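Local coordinates for D-3-phosphoglycerate dehydrogenase oxidoreductase protein (Ralstonia solanacearum, PDB 3GG9), which probably oxidises 3-phospho-D-glycerate with NAD, the first step of the phosphorylated route to serine, at residues L52-R56 and E57-V61; L321-Q325 and G326-S330. All coordinates share one frame; numbering follows the deposited sequence.

Contact 1 of 2, residues L52-R56 and E57-V61; sequences LVLIR and ERTRV. Unlike the reference sequence in segment 52-56: Leu-52 (reference Ile).
A type II' beta turn from Ile-55 to Arg-58 carries the chain away from the C-terminal end of strand 51-54, a central strand of the five-stranded parallel sheet. A nearly straight bond from Arg-58 N to Ile-55 O (3.1 Å, 164° at the hydrogen) closes the turn. Arg-56 takes the first corner with a positive phi of 48°, a place most often held by glycine, so a side chain here is uncommon. Arg-56 O accepts a hydrogen bond from a water at 2.9 Å, and the same water accepts from Thr-59 N at 2.8 Å, tying the turn to the next residue. Arg-58 runs extended from CG to NE, and Ile-55 CG2 sits over the centre of one face of its guanidinium, 3.4 Å from Arg-58 CZ. A branched apolar residue suits this place: its methyl meets the flat face, while Arg-58 NH1 and NH2 bond to Asp-9 O and Tyr-309 OH. As the chain returns, Leu-54 CD1 meets Val-61 CG2 at 3.8 Å, and both buried side chains also touch Ile-75 of the neighbouring strand 74-77. In the conformer described, one of two, Arg-56 folds at chi2 and chi3 so that NH2 meets Thr-78 O and Arg-80 O and NE forms a salt bridge to a sulfate. That ion probably comes from the crystallisation liquor, but may mark a site that can take an anion.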
loop_
_atom_site.group_PDB
_atom_site.type_symbol
_atom_site.label_atom_id
_atom_site.label_comp_id
_atom_site.label_asym_id
_atom_site.label_seq_id
_atom_site.Cartn_x
_atom_site.Cartn_y
_atom_site.Cartn_z
ATOM N N LEU A 52 -16.853 24.993 -19.638
ATOM C CA LEU A 52 -15.879 24.779 -18.587
ATOM C C LEU A 52 -16.041 23.352 -18.107
ATOM O O LEU A 52 -17.142 22.940 -17.771
ATOM C CB LEU A 52 -16.142 25.764 -17.448
ATOM C CG LEU A 52 -15.064 26.192 -16.469
ATOM C CD1 LEU A 52 -13.777 26.618 -17.156
ATOM C CD2 LEU A 52 -15.632 27.326 -15.653
ATOM N N VAL A 53 -14.944 22.596 -18.110
ATOM C CA VAL A 53 -14.933 21.267 -17.524
ATOM C C VAL A 53 -14.259 21.327 -16.148
ATOM O O VAL A 53 -13.108 21.770 -16.019
ATOM C CB VAL A 53 -14.242 20.221 -18.422
ATOM C CG1 VAL A 53 -14.255 18.820 -17.746
ATOM C CG2 VAL A 53 -14.937 20.174 -19.787
ATOM N N LEU A 54 -15.003 20.893 -15.134
ATOM C CA LEU A 54 -14.512 20.865 -13.760
ATOM C C LEU A 54 -14.142 19.442 -13.352
ATOM O O LEU A 54 -14.860 18.484 -13.666
ATOM C CB LEU A 54 -15.567 21.419 -12.796
ATOM C CG LEU A 54 -16.029 22.875 -12.961
ATOM C CD1 LEU A 54 -17.035 23.252 -11.879
ATOM C CD2 LEU A 54 -14.840 23.829 -12.913
ATOM N N ILE A 55 -13.016 19.326 -12.655
ATOM C CA ILE A 55 -12.539 18.069 -12.088
ATOM C C ILE A 55 -13.017 17.971 -10.651
ATOM O O ILE A 55 -12.475 18.617 -9.754
ATOM C CB ILE A 55 -11.002 17.925 -12.183
ATOM C CG1 ILE A 55 -10.524 18.168 -13.619
ATOM C CG2 ILE A 55 -10.542 16.553 -11.632
ATOM C CD1 ILE A 55 -9.025 17.969 -13.838
ATOM N N ARG A 56 -14.058 17.166 -10.469
ATOM C CA ARG A 56 -14.662 16.949 -9.164
ATOM C C ARG A 56 -14.920 18.258 -8.410
ATOM O O ARG A 56 -15.505 19.180 -8.966
ATOM C CB ARG A 56 -13.847 15.917 -8.368
ATOM C CG ARG A 56 -13.890 14.529 -9.023
ATOM C CD ARG A 56 -15.328 14.051 -9.231
ATOM N NE ARG A 56 -16.115 14.110 -7.995
ATOM C CZ ARG A 56 -17.270 14.762 -7.846
ATOM N NH1 ARG A 56 -17.881 14.752 -6.671
ATOM N NH2 ARG A 56 -17.820 15.416 -8.860
ATOM N N GLU A 57 -14.465 18.364 -7.166
ATOM C CA GLU A 57 -14.686 19.598 -6.402
ATOM C C GLU A 57 -13.467 20.511 -6.299
ATOM O O GLU A 57 -13.373 21.315 -5.368
ATOM C CB GLU A 57 -15.215 19.273 -5.000
ATOM C CG GLU A 57 -16.492 18.430 -4.986
ATOM C CD GLU A 57 -17.524 18.939 -3.973
ATOM O OE1 GLU A 57 -18.735 18.665 -4.161
ATOM O OE2 GLU A 57 -17.134 19.624 -3.001
ATOM N N ARG A 58 -12.537 20.403 -7.247
ATOM C CA ARG A 58 -11.282 21.167 -7.163
ATOM C C ARG A 58 -11.443 22.704 -7.245
ATOM O O ARG A 58 -10.635 23.455 -6.668
ATOM C CB ARG A 58 -10.267 20.662 -8.200
ATOM C CG ARG A 58 -9.805 19.206 -7.974
ATOM C CD ARG A 58 -8.725 18.786 -8.950
ATOM N NE ARG A 58 -8.468 17.355 -8.827
ATOM C CZ ARG A 58 -7.770 16.600 -9.682
ATOM N NH1 ARG A 58 -7.216 17.076 -10.779
ATOM N NH2 ARG A 58 -7.651 15.317 -9.430
ATOM N N THR A 59 -12.466 23.155 -7.972
ATOM C CA THR A 59 -12.791 24.582 -8.114
ATOM C C THR A 59 -14.261 24.790 -7.754
ATOM O O THR A 59 -15.130 24.026 -8.189
ATOM C CB THR A 59 -12.491 25.108 -9.553
ATOM O OG1 THR A 59 -11.076 25.212 -9.730
ATOM C CG2 THR A 59 -13.092 26.507 -9.793
ATOM N N ARG A 60 -14.535 25.789 -6.912
ATOM C CA ARG A 60 -15.924 26.155 -6.652
ATOM C C ARG A 60 -16.415 27.272 -7.563
ATOM O O ARG A 60 -15.669 28.192 -7.884
ATOM C CB ARG A 60 -16.210 26.483 -5.182
ATOM C CG ARG A 60 -15.091 27.059 -4.349
ATOM C CD ARG A 60 -15.557 27.280 -2.895
ATOM N NE ARG A 60 -16.339 26.145 -2.387
ATOM C CZ ARG A 60 -17.653 26.165 -2.158
ATOM N NH1 ARG A 60 -18.360 27.271 -2.377
ATOM N NH2 ARG A 60 -18.262 25.071 -1.716
ATOM N N VAL A 61 -17.671 27.172 -7.980
ATOM C CA VAL A 61 -18.257 28.151 -8.883
ATOM C C VAL A 61 -19.298 28.963 -8.118
ATOM O O VAL A 61 -20.372 28.464 -7.764
ATOM C CB VAL A 61 -18.832 27.477 -10.158
ATOM C CG1 VAL A 61 -19.679 28.452 -10.978
ATOM C CG2 VAL A 61 -17.688 26.930 -11.016
HETATM O O HOH W 1 -14.298 21.784 -9.557
#

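Contact 2 of 2, residues L321-Q325 and G326-S330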
loop_
_atom_site.group_PDB
_atom_site.type_symbol
_atom_site.label_atom_id
_atom_site.label_comp_id
_atom_site.label_asym_id
_atom_site.label_seq_id
_atom_site.Cartn_x
_atom_site.Cartn_y
_atom_site.Cartn_z
ATOM N N LEU A 321 -20.934 17.365 -26.029
ATOM C CA LEU A 321 -21.354 16.990 -27.384
ATOM C C LEU A 321 -22.857 16.726 -27.508
ATOM O O LEU A 321 -23.473 17.127 -28.500
ATOM C CB LEU A 321 -20.578 15.781 -27.915
ATOM C CG LEU A 321 -19.045 15.792 -27.881
ATOM C CD1 LEU A 321 -18.502 14.585 -28.623
ATOM C CD2 LEU A 321 -18.437 17.090 -28.431
ATOM N N ASP A 322 -23.435 16.049 -26.516
ATOM C CA ASP A 322 -24.861 15.720 -26.512
ATOM C C ASP A 322 -25.724 16.972 -26.378
ATOM O O ASP A 322 -26.774 17.052 -26.998
ATOM C CB ASP A 322 -25.234 14.765 -25.372
ATOM C CG ASP A 322 -24.705 13.355 -25.559
ATOM O OD1 ASP A 322 -24.392 12.923 -26.694
ATOM O OD2 ASP A 322 -24.624 12.657 -24.530
ATOM N N ILE A 323 -25.281 17.936 -25.567
ATOM C CA ILE A 323 -26.028 19.183 -25.380
ATOM C C ILE A 323 -26.057 20.013 -26.667
ATOM O O ILE A 323 -27.099 20.552 -27.037
ATOM C CB ILE A 323 -25.521 19.989 -24.140
ATOM C CG1 ILE A 323 -26.514 19.853 -22.999
ATOM C CG2 ILE A 323 -25.367 21.472 -24.413
ATOM C CD1 ILE A 323 -26.424 18.564 -22.298
ATOM N N LEU A 324 -24.928 20.062 -27.365
ATOM C CA LEU A 324 -24.832 20.785 -28.629
ATOM C C LEU A 324 -25.700 20.179 -29.736
ATOM O O LEU A 324 -25.947 20.827 -30.752
ATOM C CB LEU A 324 -23.376 20.897 -29.085
ATOM C CG LEU A 324 -22.424 21.689 -28.188
ATOM C CD1 LEU A 324 -20.992 21.490 -28.634
ATOM C CD2 LEU A 324 -22.775 23.172 -28.146
ATOM N N GLN A 325 -26.167 18.950 -29.533
ATOM C CA GLN A 325 -27.081 18.302 -30.470
ATOM C C GLN A 325 -28.520 18.298 -29.951
ATOM O O GLN A 325 -29.386 17.652 -30.539
ATOM C CB GLN A 325 -26.644 16.867 -30.762
ATOM C CG GLN A 325 -25.290 16.726 -31.445
ATOM C CD GLN A 325 -25.342 16.912 -32.959
ATOM O OE1 GLN A 325 -26.416 16.970 -33.565
ATOM N NE2 GLN A 325 -24.168 16.988 -33.578
ATOM N N GLY A 326 -28.781 19.009 -28.856
ATOM C CA GLY A 326 -30.137 19.086 -28.315
ATOM C C GLY A 326 -30.563 17.984 -27.358
ATOM O O GLY A 326 -31.699 17.984 -26.883
ATOM N N ASN A 327 -29.672 17.032 -27.079
ATOM C CA ASN A 327 -29.907 16.064 -26.011
ATOM C C ASN A 327 -29.486 16.694 -24.685
ATOM O O ASN A 327 -28.292 16.825 -24.399
ATOM C CB ASN A 327 -29.138 14.759 -26.272
ATOM C CG ASN A 327 -29.230 13.756 -25.111
ATOM O OD1 ASN A 327 -29.604 14.089 -23.981
ATOM N ND2 ASN A 327 -28.864 12.520 -25.395
ATOM N N VAL A 328 -30.474 17.057 -23.874
ATOM C CA VAL A 328 -30.221 17.765 -22.621
ATOM C C VAL A 328 -30.485 16.917 -21.364
ATOM O O VAL A 328 -30.723 17.466 -20.274
ATOM C CB VAL A 328 -31.025 19.090 -22.546
ATOM C CG1 VAL A 328 -30.446 20.127 -23.498
ATOM C CG2 VAL A 328 -32.513 18.855 -22.808
ATOM N N ASP A 329 -30.432 15.591 -21.518
ATOM C CA ASP A 329 -30.605 14.656 -20.398
ATOM C C ASP A 329 -29.628 14.850 -19.237
ATOM O O ASP A 329 -29.981 14.611 -18.092
ATOM C CB ASP A 329 -30.533 13.213 -20.874
ATOM C CG ASP A 329 -31.660 12.849 -21.827
ATOM O OD1 ASP A 329 -32.624 13.636 -21.960
ATOM O OD2 ASP A 329 -31.580 11.769 -22.451
ATOM N N SER A 330 -28.410 15.295 -19.523
ATOM C CA SER A 330 -27.409 15.452 -18.470
ATOM C C SER A 330 -27.491 16.774 -17.719
ATOM O O SER A 330 -26.684 17.014 -16.815
ATOM C CB SER A 330 -26.009 15.269 -19.032
ATOM O OG SER A 330 -25.685 16.346 -19.891
#
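Asp-322 O, in the last turn of helix 306-324, accepts from Asn-327 N at 2.9 Å, the outer bond of a Schellman motif that ends the helix. The same oxygen also accepts from Gln-325 N, the two donors arriving from opposite faces of the carbonyl plane. Asp-322 CB packs beside Asn-327 CB at 4.0 Å, while OD1 of the aspartate turns back to Gln-318 of the same helix. Ile-323 O takes the inner bond, from Gly-326 N at 2.9 Å, with the donor 64° out of the carbonyl plane. The side chain of Ile-323 starts away from the loop, but its end turns back to it. Ile-323 CG1 meets Val-328 CG1 at 4.0 Å, the two side chains crossing at about a right angle. Ile-323 CD1 reaches Asn-327 O at 3.3 Å and Ser-330 OG at 3.4 Å. A long branched residue suits this place, where it also touches Leu-102 of the edge strand 100-102. After Gln-325 comes Gly-326, the C' residue of the motif, with a positive phi of 86° at which a beta carbon would collide with Gln-325 O. Asn-327 then starts an Asx turn: CG lies anti to its own N (chi1 174°), which swings the amide toward the following residues, and Asn-327 OD1 accepts from Asp-329 N at 3.0 Å, the donor nearly in line with the side-chain C=O.

Overall arrangement
Contacts 1 and 2 lie in the part of the chain built round the five-stranded parallel sheet, their centres about 20 Å apart and their nearest atoms about 9 Å, without touching. Helix 306-324 joins them: Phe-313 and Tyr-312 meet Ile-55 and Arg-56, Phe-317 and Ile-320 cover Val-53, and the helix ends in contact 2. The centre of contact 1 is 13 Å from that of the chain; from its Arg-56 side chain a sulfate, probably from the crystallisation liquor, is about 3 Å away and a glycerol about 8 Å. Contact 2, its centre 28 Å from that of the chain, is a surface cap leading off the helix to Ser-330, whose backbone pairs with Glu-103 just past strand 100-102.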